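Local structure of pectinesterase (Aspergillus niger, 5C1E) at residues W197-C203 with R228-S234; G147-Y151 with A167-F171; N241-T247 with D270-E274; V225-V229 with G251-Y257. The protein catalyses the hydrolysis of methyl esters in pectin, releasing methanol and leaving free galacturonosyl residues in the plant cell-wall polysaccharide. One frame throughout, in Å; residues are numbered along the deposited sequence.

Interaction 1. Residues W197-C203 with R228-S234. With SO4 (sulfate ion), chain E.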
# COMPACT_ATOMS: atom_id res chain seq x y z
N TRP A 197 -4.43 -7.09 11.57
CA TRP A 197 -3.19 -7.74 11.14
C TRP A 197 -2.69 -7.00 9.91
O TRP A 197 -3.49 -6.46 9.13
CB TRP A 197 -3.42 -9.18 10.66
CG TRP A 197 -3.82 -10.20 11.68
CD1 TRP A 197 -5.01 -10.26 12.37
CD2 TRP A 197 -3.05 -11.33 12.10
NE1 TRP A 197 -5.00 -11.35 13.22
CE2 TRP A 197 -3.81 -12.03 13.06
CE3 TRP A 197 -1.78 -11.82 11.76
CZ2 TRP A 197 -3.33 -13.18 13.70
CZ3 TRP A 197 -1.31 -12.98 12.38
CH2 TRP A 197 -2.08 -13.63 13.34
N TYR A 198 -1.38 -7.04 9.70
CA TYR A 198 -0.83 -7.01 8.34
C TYR A 198 -0.60 -8.46 7.92
O TYR A 198 0.09 -9.22 8.64
CB TYR A 198 0.54 -6.36 8.24
CG TYR A 198 0.67 -4.86 8.50
CD1 TYR A 198 -0.27 -4.13 9.23
CD2 TYR A 198 1.82 -4.20 8.06
CE1 TYR A 198 -0.10 -2.77 9.46
CE2 TYR A 198 2.01 -2.86 8.29
CZ TYR A 198 1.07 -2.14 8.99
OH TYR A 198 1.31 -0.83 9.19
N ALA A 199 -1.08 -8.80 6.74
CA ALA A 199 -0.76 -10.09 6.13
C ALA A 199 -0.13 -9.83 4.77
O ALA A 199 -0.74 -9.21 3.90
CB ALA A 199 -2.02 -10.94 5.98
N ILE A 200 1.10 -10.31 4.60
CA ILE A 200 1.80 -10.21 3.32
C ILE A 200 1.83 -11.62 2.72
O ILE A 200 2.53 -12.50 3.23
CB ILE A 200 3.19 -9.60 3.50
CG1 ILE A 200 3.00 -8.14 3.93
CG2 ILE A 200 4.00 -9.69 2.22
CD1 ILE A 200 4.18 -7.55 4.62
N ASP A 201 1.03 -11.82 1.68
CA ASP A 201 0.71 -13.17 1.18
C ASP A 201 1.04 -13.34 -0.29
O ASP A 201 0.59 -12.58 -1.14
CB ASP A 201 -0.78 -13.47 1.38
CG ASP A 201 -1.17 -14.85 0.89
OD1 ASP A 201 -1.00 -15.82 1.65
OD2 ASP A 201 -1.67 -14.96 -0.23
N ASN A 202 1.82 -14.38 -0.60
CA ASN A 202 2.24 -14.63 -1.99
C ASN A 202 2.82 -13.38 -2.63
O ASN A 202 2.55 -13.06 -3.79
CB ASN A 202 1.05 -15.19 -2.81
CG ASN A 202 0.71 -16.63 -2.45
OD1 ASN A 202 -0.22 -16.92 -1.67
ND2 ASN A 202 1.46 -17.55 -3.03
N CYS A 203 3.62 -12.64 -1.87
CA CYS A 203 4.30 -11.47 -2.39
C CYS A 203 5.75 -11.79 -2.73
O CYS A 203 6.27 -12.86 -2.41
CB CYS A 203 4.22 -10.30 -1.40
SG CYS A 203 2.53 -9.70 -1.12
N ARG A 228 1.43 -6.29 14.71
CA ARG A 228 1.19 -7.66 14.25
C ARG A 228 1.30 -7.81 12.74
O ARG A 228 0.51 -7.25 11.99
CB ARG A 228 -0.19 -8.14 14.69
CG ARG A 228 -0.47 -9.59 14.29
CD ARG A 228 -1.52 -10.23 15.18
NE ARG A 228 -2.78 -9.50 15.14
CZ ARG A 228 -3.80 -9.77 15.94
NH1 ARG A 228 -3.72 -10.76 16.82
NH2 ARG A 228 -4.92 -9.06 15.86
N VAL A 229 2.29 -8.60 12.33
CA VAL A 229 2.59 -8.77 10.91
C VAL A 229 2.96 -10.22 10.63
O VAL A 229 3.74 -10.81 11.38
CB VAL A 229 3.78 -7.89 10.51
CG1 VAL A 229 4.08 -8.03 9.03
CG2 VAL A 229 3.53 -6.42 10.87
N ILE A 230 2.39 -10.76 9.55
CA ILE A 230 2.77 -12.09 9.04
C ILE A 230 3.20 -12.01 7.58
O ILE A 230 2.50 -11.40 6.75
CB ILE A 230 1.66 -13.16 9.25
CG1 ILE A 230 2.14 -14.52 8.71
CG2 ILE A 230 0.35 -12.77 8.60
CD1 ILE A 230 1.32 -15.68 9.23
N TYR A 231 4.35 -12.61 7.26
CA TYR A 231 4.76 -12.83 5.88
C TYR A 231 4.58 -14.32 5.61
O TYR A 231 5.19 -15.15 6.28
CB TYR A 231 6.23 -12.46 5.66
CG TYR A 231 6.57 -10.98 5.60
CD1 TYR A 231 6.62 -10.21 6.77
CD2 TYR A 231 6.95 -10.37 4.42
CE1 TYR A 231 6.97 -8.86 6.73
CE2 TYR A 231 7.31 -9.03 4.36
CZ TYR A 231 7.30 -8.27 5.52
OH TYR A 231 7.67 -6.93 5.50
N GLN A 232 3.73 -14.64 4.65
CA GLN A 232 3.37 -16.03 4.37
C GLN A 232 3.37 -16.34 2.88
O GLN A 232 3.00 -15.49 2.05
CB GLN A 232 1.99 -16.36 4.98
CG GLN A 232 0.88 -15.43 4.57
CD GLN A 232 -0.44 -15.74 5.26
OE1 GLN A 232 -0.47 -16.09 6.43
NE2 GLN A 232 -1.53 -15.55 4.56
N ASN A 233 3.76 -17.56 2.53
CA ASN A 233 3.72 -18.01 1.15
C ASN A 233 4.43 -17.05 0.18
O ASN A 233 4.02 -16.92 -0.98
CB ASN A 233 2.27 -18.19 0.69
CG ASN A 233 1.48 -19.11 1.60
OD1 ASN A 233 1.93 -20.20 1.93
ND2 ASN A 233 0.27 -18.68 1.99
N SER A 234 5.48 -16.38 0.66
CA SER A 234 6.12 -15.32 -0.09
C SER A 234 7.58 -15.61 -0.38
O SER A 234 8.21 -16.46 0.26
CB SER A 234 6.05 -14.00 0.69
OG SER A 234 4.73 -13.55 0.82
S SO4 E . -6.93 -11.05 18.23
O1 SO4 E . -6.98 -12.35 17.53
O2 SO4 E . -7.19 -9.95 17.28
O3 SO4 E . -7.95 -11.03 19.30
O4 SO4 E . -5.60 -10.90 18.86
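Two successive rungs of the right-handed parallel beta-helix of the pectinesterase fold meet here, and W197 and R228 begin the contact with a cation-pi stack. The guanidinium of R228 lies flat on the indole, planes 6° apart, its CZ 3.7 Å from the centroid of the five-membered ring. Its CD sits over the six-membered ring in a CH-pi contact, so the whole end of the arginine runs across one indole face. The chain turns at chi3 (58°), and beyond this bend NH1 and NH2 present the guanidinium edge to two oxygens of a sulfate ion; R228 NH1 to O4 measures 2.8 Å.

Strands 198-201 and 228-232 then run parallel, with Y198 N, I230 N, I200 N and Q232 N bonding in turn to carbonyls across the gap. On the face of I200 and Y231, the two side chains point the same way and I200 CD1 rests over the tyrosine ring, 3.6 Å from its centroid. At the far end D201 OD1 takes two amide donors, Q232 NE2 at 3.0 Å on its anti side and N233 ND2 at 3.1 Å on its syn side. They arrive from opposite faces of the carboxylate, gripping this oxygen between them; Q232 OE1 accepts from V281 N, N233 OD1 from N260 ND2. S234 OG accepts from C203 N at 3.0 Å and donates to Q232 O, tying the turn after one rung to the turn after the next.

Strand 168-172 borders 198-201 on its other side, Y231 packs against strand 182-187 across the helix interior, and helix 283-287 covers W197 and A199.

Interaction 2. Residues G147-Y151 with A167-F171. With SO4 (sulfate ion), chain C.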
# COMPACT_ATOMS: atom_id res chain seq x y z
N GLY A 147 -8.41 1.15 9.06
CA GLY A 147 -9.43 0.50 8.27
C GLY A 147 -8.99 -0.76 7.55
O GLY A 147 -7.79 -1.09 7.50
N THR A 148 -9.96 -1.47 6.98
CA THR A 148 -9.70 -2.71 6.26
C THR A 148 -9.29 -2.37 4.83
O THR A 148 -9.94 -1.55 4.17
CB THR A 148 -10.91 -3.63 6.28
OG1 THR A 148 -12.07 -2.91 5.85
CG2 THR A 148 -11.13 -4.15 7.69
N GLN A 149 -8.19 -2.95 4.38
CA GLN A 149 -7.60 -2.60 3.11
C GLN A 149 -7.04 -3.83 2.44
O GLN A 149 -6.52 -4.74 3.11
CB GLN A 149 -6.50 -1.56 3.28
CG GLN A 149 -6.95 -0.32 4.03
CD GLN A 149 -5.88 0.75 4.14
OE1 GLN A 149 -4.97 0.85 3.32
NE2 GLN A 149 -6.03 1.59 5.14
N TYR A 150 -7.12 -3.83 1.11
CA TYR A 150 -6.70 -4.95 0.29
C TYR A 150 -5.89 -4.43 -0.90
O TYR A 150 -6.34 -3.55 -1.62
CB TYR A 150 -7.94 -5.73 -0.16
CG TYR A 150 -7.67 -6.87 -1.11
CD1 TYR A 150 -7.26 -8.11 -0.64
CD2 TYR A 150 -7.85 -6.72 -2.48
CE1 TYR A 150 -7.03 -9.16 -1.52
CE2 TYR A 150 -7.63 -7.77 -3.35
CZ TYR A 150 -7.21 -8.97 -2.87
OH TYR A 150 -7.00 -9.99 -3.76
N TYR A 151 -4.67 -4.96 -1.05
CA TYR A 151 -3.76 -4.58 -2.14
C TYR A 151 -3.42 -5.83 -2.92
O TYR A 151 -2.90 -6.78 -2.36
CB TYR A 151 -2.46 -3.94 -1.60
CG TYR A 151 -2.67 -2.62 -0.89
CD1 TYR A 151 -3.23 -2.57 0.38
CD2 TYR A 151 -2.32 -1.42 -1.50
CE1 TYR A 151 -3.46 -1.36 1.01
CE2 TYR A 151 -2.53 -0.19 -0.87
CZ TYR A 151 -3.12 -0.17 0.38
OH TYR A 151 -3.33 1.03 1.02
N ALA A 167 -3.93 0.02 9.95
CA ALA A 167 -4.89 -0.66 9.10
C ALA A 167 -4.84 -2.15 9.36
O ALA A 167 -3.79 -2.67 9.77
CB ALA A 167 -4.58 -0.39 7.63
N SER A 168 -5.94 -2.83 9.09
CA SER A 168 -5.90 -4.27 8.98
C SER A 168 -5.85 -4.57 7.49
O SER A 168 -6.82 -4.31 6.76
CB SER A 168 -7.08 -4.95 9.65
OG SER A 168 -6.76 -6.30 9.85
N VAL A 169 -4.70 -5.07 7.04
CA VAL A 169 -4.37 -5.00 5.61
C VAL A 169 -3.80 -6.30 5.08
O VAL A 169 -2.98 -6.95 5.73
CB VAL A 169 -3.43 -3.79 5.33
CG1 VAL A 169 -2.21 -3.83 6.22
CG2 VAL A 169 -3.06 -3.69 3.85
N TRP A 170 -4.28 -6.66 3.89
CA TRP A 170 -3.85 -7.84 3.16
C TRP A 170 -3.17 -7.41 1.87
O TRP A 170 -3.78 -6.69 1.07
CB TRP A 170 -5.05 -8.70 2.80
CG TRP A 170 -4.71 -9.98 2.09
CD1 TRP A 170 -4.44 -10.13 0.76
CD2 TRP A 170 -4.66 -11.29 2.66
NE1 TRP A 170 -4.21 -11.45 0.48
CE2 TRP A 170 -4.35 -12.19 1.62
CE3 TRP A 170 -4.86 -11.80 3.95
CZ2 TRP A 170 -4.20 -13.55 1.83
CZ3 TRP A 170 -4.73 -13.16 4.16
CH2 TRP A 170 -4.40 -14.02 3.11
N PHE A 171 -1.91 -7.81 1.70
CA PHE A 171 -1.15 -7.61 0.47
C PHE A 171 -1.02 -8.94 -0.23
O PHE A 171 -0.44 -9.86 0.31
CB PHE A 171 0.24 -7.06 0.75
CG PHE A 171 0.24 -5.71 1.39
CD1 PHE A 171 0.25 -4.57 0.61
CD2 PHE A 171 0.27 -5.58 2.77
CE1 PHE A 171 0.25 -3.31 1.19
CE2 PHE A 171 0.27 -4.32 3.36
CZ PHE A 171 0.26 -3.19 2.57
S SO4 C . -5.67 -13.13 -2.57
O1 SO4 C . -5.48 -14.01 -3.77
O2 SO4 C . -4.50 -12.23 -2.46
O3 SO4 C . -6.93 -12.34 -2.65
O4 SO4 C . -5.79 -14.00 -1.38
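Y150 and W170, on adjacent rungs of the parallel beta-helix (strands 148-152 and 168-172), reach the same way toward a shared sulfate ion. Y150 leaves CB with its ring swung opposite the backbone N (chi1 176°), and CD1 and CE1 run beside the indole; CE1 lies 3.6 Å from W170 CD1. The planes are 19° apart but slid past each other, and the rings scarcely overlap. Beyond CZ, Y150 OH donates to sulfate O3 at 2.6 Å, while W170 NE1 donates to sulfate O2 at 3.1 Å.

On the other face of the sheet Y151 lies alongside F171, whose CE1 stands over the tyrosine ring toward its rim, and V169 CG2 comes to 3.7 Å from Y151 CD1. Y151 OH gives its proton to Q149 OE1 at 2.8 Å. Four backbone bonds, from S168 N to G147 O through Y151 N to W170 O, join the strands.

K283 also bonds the sulfate and makes a cation-pi contact with W170. The ion probably came from the crystallisation liquor; tyrosine and indole donors beside a lysine are consistent with a site suited to anions, whereas the opposite face is largely aromatic and aliphatic, its buried phenol paired with the Q149 amide.

Interaction 3. Residues N241-T247 with D270-E274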
# COMPACT_ATOMS: atom_id res chain seq x y z
N ASN A 241 17.75 -9.27 6.47
CA ASN A 241 18.72 -9.54 7.51
C ASN A 241 18.35 -10.85 8.23
O ASN A 241 17.19 -11.12 8.46
CB ASN A 241 18.75 -8.37 8.48
CG ASN A 241 19.80 -8.52 9.55
OD1 ASN A 241 19.61 -9.25 10.52
ND2 ASN A 241 20.95 -7.87 9.35
N PRO A 242 19.35 -11.67 8.60
CA PRO A 242 19.03 -12.93 9.29
C PRO A 242 18.15 -12.81 10.54
O PRO A 242 17.38 -13.71 10.81
CB PRO A 242 20.41 -13.47 9.66
CG PRO A 242 21.31 -12.96 8.58
CD PRO A 242 20.73 -11.66 8.09
N LYS A 243 18.28 -11.72 11.29
CA LYS A 243 17.41 -11.49 12.46
C LYS A 243 15.93 -11.27 12.08
O LYS A 243 15.03 -11.44 12.92
CB LYS A 243 17.94 -10.35 13.31
CG LYS A 243 19.35 -10.58 13.83
CD LYS A 243 19.83 -9.51 14.80
CE LYS A 243 19.82 -8.09 14.22
NZ LYS A 243 20.78 -7.88 13.11
N GLY A 244 15.68 -10.87 10.83
CA GLY A 244 14.34 -10.73 10.28
C GLY A 244 13.65 -9.44 10.70
O GLY A 244 13.16 -8.68 9.85
N TRP A 245 13.58 -9.21 12.00
CA TRP A 245 12.87 -8.07 12.54
C TRP A 245 13.80 -7.22 13.41
O TRP A 245 14.81 -7.73 13.93
CB TRP A 245 11.68 -8.54 13.35
CG TRP A 245 10.81 -9.54 12.64
CD1 TRP A 245 10.98 -10.89 12.59
CD2 TRP A 245 9.63 -9.26 11.88
NE1 TRP A 245 9.98 -11.47 11.84
CE2 TRP A 245 9.15 -10.48 11.38
CE3 TRP A 245 8.94 -8.09 11.56
CZ2 TRP A 245 7.99 -10.58 10.63
CZ3 TRP A 245 7.81 -8.18 10.79
CH2 TRP A 245 7.33 -9.41 10.34
N THR A 246 13.48 -5.94 13.56
CA THR A 246 14.29 -5.06 14.40
C THR A 246 13.40 -4.26 15.37
O THR A 246 12.17 -4.45 15.42
CB THR A 246 15.23 -4.16 13.56
OG1 THR A 246 16.21 -3.53 14.40
CG2 THR A 246 14.47 -3.11 12.77
N THR A 247 14.02 -3.37 16.13
CA THR A 247 13.34 -2.69 17.24
C THR A 247 12.93 -1.26 16.90
O THR A 247 13.47 -0.63 15.96
CB THR A 247 14.28 -2.62 18.42
OG1 THR A 247 15.45 -1.89 18.00
CG2 THR A 247 14.68 -4.02 18.89
N ASP A 270 18.11 -17.83 12.47
CA ASP A 270 18.72 -16.75 13.25
C ASP A 270 17.71 -15.64 13.58
O ASP A 270 18.11 -14.57 13.99
CB ASP A 270 19.91 -16.14 12.52
CG ASP A 270 21.13 -17.06 12.51
OD1 ASP A 270 21.22 -17.97 13.36
OD2 ASP A 270 22.02 -16.85 11.66
N ARG A 271 16.43 -15.90 13.41
CA ARG A 271 15.40 -14.85 13.63
C ARG A 271 15.32 -14.42 15.08
O ARG A 271 15.64 -15.17 15.99
CB ARG A 271 14.03 -15.34 13.18
CG ARG A 271 13.93 -15.55 11.68
CD ARG A 271 13.84 -14.21 10.94
NE ARG A 271 13.42 -14.40 9.55
CZ ARG A 271 14.19 -14.26 8.46
NH1 ARG A 271 15.47 -13.91 8.53
NH2 ARG A 271 13.65 -14.48 7.27
N GLU A 272 14.87 -13.18 15.25
CA GLU A 272 14.55 -12.61 16.55
C GLU A 272 13.14 -12.02 16.49
O GLU A 272 12.64 -11.70 15.40
CB GLU A 272 15.55 -11.51 16.94
CG GLU A 272 16.98 -11.99 17.16
CD GLU A 272 17.94 -10.86 17.55
OE1 GLU A 272 17.51 -9.69 17.69
OE2 GLU A 272 19.15 -11.16 17.72
N TYR A 273 12.50 -11.93 17.65
CA TYR A 273 11.21 -11.24 17.82
C TYR A 273 10.01 -11.96 17.19
O TYR A 273 8.95 -11.36 17.01
CB TYR A 273 11.29 -9.78 17.31
CG TYR A 273 12.42 -8.99 17.92
CD1 TYR A 273 12.37 -8.57 19.24
CD2 TYR A 273 13.55 -8.66 17.17
CE1 TYR A 273 13.41 -7.85 19.80
CE2 TYR A 273 14.59 -7.94 17.72
CZ TYR A 273 14.51 -7.55 19.04
OH TYR A 273 15.54 -6.85 19.60
N GLU A 274 10.16 -13.23 16.85
CA GLU A 274 9.06 -13.94 16.20
C GLU A 274 8.22 -14.79 17.16
O GLU A 274 8.63 -15.10 18.28
CB GLU A 274 9.56 -14.83 15.08
CG GLU A 274 10.13 -14.06 13.92
CD GLU A 274 10.24 -14.90 12.66
OE1 GLU A 274 10.60 -16.11 12.75
OE2 GLU A 274 9.98 -14.31 11.58
O HOH W 1 17.65 -16.38 10.05
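R271 turns one face of its guanidinium to G244 CA while its edge meets P242 O. The chain folds back at chi2 (-75°), laying CD 3.6 Å from G244 CA and bringing NH1 to P242 O at 3.0 Å. That bond lies in the guanidinium plane but comes from above the carbonyl plane. R271 NE makes a salt bridge to E258, securing the group's other side.

K243 and E272 lie side by side with the same heading, touching through K243 CD and E272 OE2 at 3.4 Å; their charged atoms stay apart. W245 and E274 cross at about a right angle, and W245 NE1 points in the ring plane at E274 OE2; this bond is doubtful in its details. Y273 turns a ring edge toward W245 O, and its hydroxyl end reaches the methyl of T247. Between the backbones, E272 N donates to K243 O at 2.9 Å, and a water links P242 O to D270 N.

N241 OD1 accepts from K243 N, an Asx turn within the type I beta turn N241-G244. This is a junction of two loops flanking strand 255-259, at the C-terminal end of the parallel beta-helix.

Interaction 4. Residues V225-V229 with G251-Y257. With SO4 (sulfate ion), chain E.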
# COMPACT_ATOMS: atom_id res chain seq x y z
N VAL A 225 3.50 -0.97 20.44
CA VAL A 225 3.98 -2.15 21.16
C VAL A 225 3.33 -3.48 20.75
O VAL A 225 3.86 -4.55 21.07
CB VAL A 225 3.88 -1.98 22.69
CG1 VAL A 225 4.79 -0.86 23.17
CG2 VAL A 225 2.44 -1.72 23.13
N LEU A 226 2.20 -3.43 20.06
CA LEU A 226 1.51 -4.68 19.71
C LEU A 226 1.39 -4.91 18.19
O LEU A 226 0.49 -5.59 17.71
CB LEU A 226 0.16 -4.76 20.44
CG LEU A 226 0.29 -5.19 21.90
CD1 LEU A 226 -0.97 -4.91 22.71
CD2 LEU A 226 0.63 -6.66 22.02
N ALA A 227 2.36 -4.35 17.47
CA ALA A 227 2.50 -4.54 16.04
C ALA A 227 2.29 -6.02 15.68
O ALA A 227 2.92 -6.87 16.29
CB ALA A 227 3.90 -4.14 15.62
N ARG A 228 1.43 -6.29 14.71
CA ARG A 228 1.19 -7.66 14.25
C ARG A 228 1.30 -7.81 12.74
O ARG A 228 0.51 -7.25 11.99
CB ARG A 228 -0.19 -8.14 14.69
CG ARG A 228 -0.47 -9.59 14.29
CD ARG A 228 -1.52 -10.23 15.18
NE ARG A 228 -2.78 -9.50 15.14
CZ ARG A 228 -3.80 -9.77 15.94
NH1 ARG A 228 -3.72 -10.76 16.82
NH2 ARG A 228 -4.92 -9.06 15.86
N VAL A 229 2.29 -8.60 12.33
CA VAL A 229 2.59 -8.77 10.91
C VAL A 229 2.96 -10.22 10.63
O VAL A 229 3.74 -10.81 11.38
CB VAL A 229 3.78 -7.89 10.51
CG1 VAL A 229 4.08 -8.03 9.03
CG2 VAL A 229 3.53 -6.42 10.87
N GLY A 251 9.73 -1.43 24.91
CA GLY A 251 8.81 -2.33 25.61
C GLY A 251 7.84 -3.03 24.69
O GLY A 251 6.80 -3.52 25.13
N ALA A 252 8.17 -3.08 23.40
CA ALA A 252 7.29 -3.68 22.41
C ALA A 252 7.23 -5.18 22.60
O ALA A 252 8.22 -5.83 22.98
CB ALA A 252 7.78 -3.36 21.01
N THR A 253 6.05 -5.73 22.32
CA THR A 253 5.82 -7.18 22.29
C THR A 253 5.12 -7.52 21.00
O THR A 253 3.95 -7.86 20.98
CB THR A 253 4.99 -7.64 23.51
OG1 THR A 253 3.70 -7.03 23.47
CG2 THR A 253 5.71 -7.29 24.84
N PRO A 254 5.85 -7.41 19.87
CA PRO A 254 5.19 -7.58 18.58
C PRO A 254 4.76 -9.02 18.35
O PRO A 254 5.33 -9.94 18.93
CB PRO A 254 6.28 -7.19 17.57
CG PRO A 254 7.54 -7.49 18.26
CD PRO A 254 7.28 -7.13 19.72
N LEU A 255 3.75 -9.17 17.51
CA LEU A 255 3.30 -10.48 17.04
C LEU A 255 3.74 -10.62 15.57
O LEU A 255 3.04 -10.20 14.62
CB LEU A 255 1.79 -10.63 17.19
CG LEU A 255 1.18 -10.63 18.60
CD1 LEU A 255 1.93 -11.59 19.53
CD2 LEU A 255 1.19 -9.25 19.22
N TYR A 256 4.92 -11.17 15.42
CA TYR A 256 5.61 -11.30 14.14
C TYR A 256 5.78 -12.77 13.72
O TYR A 256 6.36 -13.58 14.45
CB TYR A 256 6.97 -10.65 14.26
CG TYR A 256 7.01 -9.13 14.27
CD1 TYR A 256 5.96 -8.36 13.76
CD2 TYR A 256 8.13 -8.45 14.78
CE1 TYR A 256 6.04 -6.96 13.74
CE2 TYR A 256 8.21 -7.07 14.78
CZ TYR A 256 7.18 -6.33 14.26
OH TYR A 256 7.29 -4.97 14.22
N TYR A 257 5.30 -13.08 12.52
CA TYR A 257 5.19 -14.45 12.06
C TYR A 257 5.73 -14.62 10.65
O TYR A 257 5.64 -13.72 9.82
CB TYR A 257 3.74 -14.86 12.00
CG TYR A 257 2.93 -14.67 13.25
CD1 TYR A 257 2.88 -15.67 14.21
CD2 TYR A 257 2.18 -13.53 13.46
CE1 TYR A 257 2.10 -15.54 15.34
CE2 TYR A 257 1.39 -13.38 14.59
CZ TYR A 257 1.36 -14.38 15.53
OH TYR A 257 0.59 -14.25 16.66
S SO4 E . -6.93 -11.05 18.23
O1 SO4 E . -6.98 -12.35 17.53
O2 SO4 E . -7.19 -9.95 17.28
O3 SO4 E . -7.95 -11.03 19.30
O4 SO4 E . -5.60 -10.90 18.86
O HOH W 2 -1.79 -12.90 17.36
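V225-V229 and G251-Y257 run in nearly the same direction, 10° apart end to end, and pair as parallel strands where R228 faces L255 and V229 faces Y256. Backbone bonds begin ahead of the regular strands, with T253 N to V225 O at 2.8 Å, and continue through L255 N to A227 O at 2.7 Å, V229 N to L255 O and Y257 N to V229 O.

Y256 carries the packing on one face of the sheet. Its CE1 lies 3.9 Å from V229 CG2, and the methyl of A227 sits 3.8 Å from its hydroxyl oxygen, both approaching the ring obliquely. P254 CB, from the same segment, is over the centre of one face of this ring. On the other side of the sheet the aliphatic part of R228 crosses L255, R228 CG coming to 3.8 Å from L255 CB. Further toward the loops L226 leads away from its neighbour at CB, but chi2 (164°) sends CD1 outward along the chain and leaves CD2 turned back, 3.9 Å from L255 CD2.

Y257 and R228 are connected at their polar ends through a water, which accepts from R228 NH1 at 2.9 Å and lies 2.8 Å from Y257 OH. This water and the bound sulfate both lie near the guanidinium plane, so NH1 serves two partners along the edge.

Strand 255-259 is the last rung of this sheet of the parallel beta-helix. The ring of W245 stacks on Y256, T185 of strand 182-187 touches V229, and Y257 reaches past 228-232 to W197, two rungs back.

In the fold
Interactions 1, 2 and 4 join neighbouring strands of one parallel sheet. Strand 168-172 of interaction 2 adjoins 198-201 of interaction 1, whose strand 228-232 is shared with interaction 4. Interactions 1 and 2 are buried, interaction 4 is partly buried toward the sheet's last strand, and interaction 3 is a surface junction of loops. Regular backbone ladders and stacked rungs dominate the sheet contacts, with sulfates held at their polar margins; 241-247 and 270-274 instead rely on a turn, one crossing backbone bond, an arginine-to-carbonyl bond and a water. W245 bridges the two settings, stacking on Y256 of interaction 4 and packing against V229 and Y231 of interaction 1. Interaction 2 touches neither 3 nor 4.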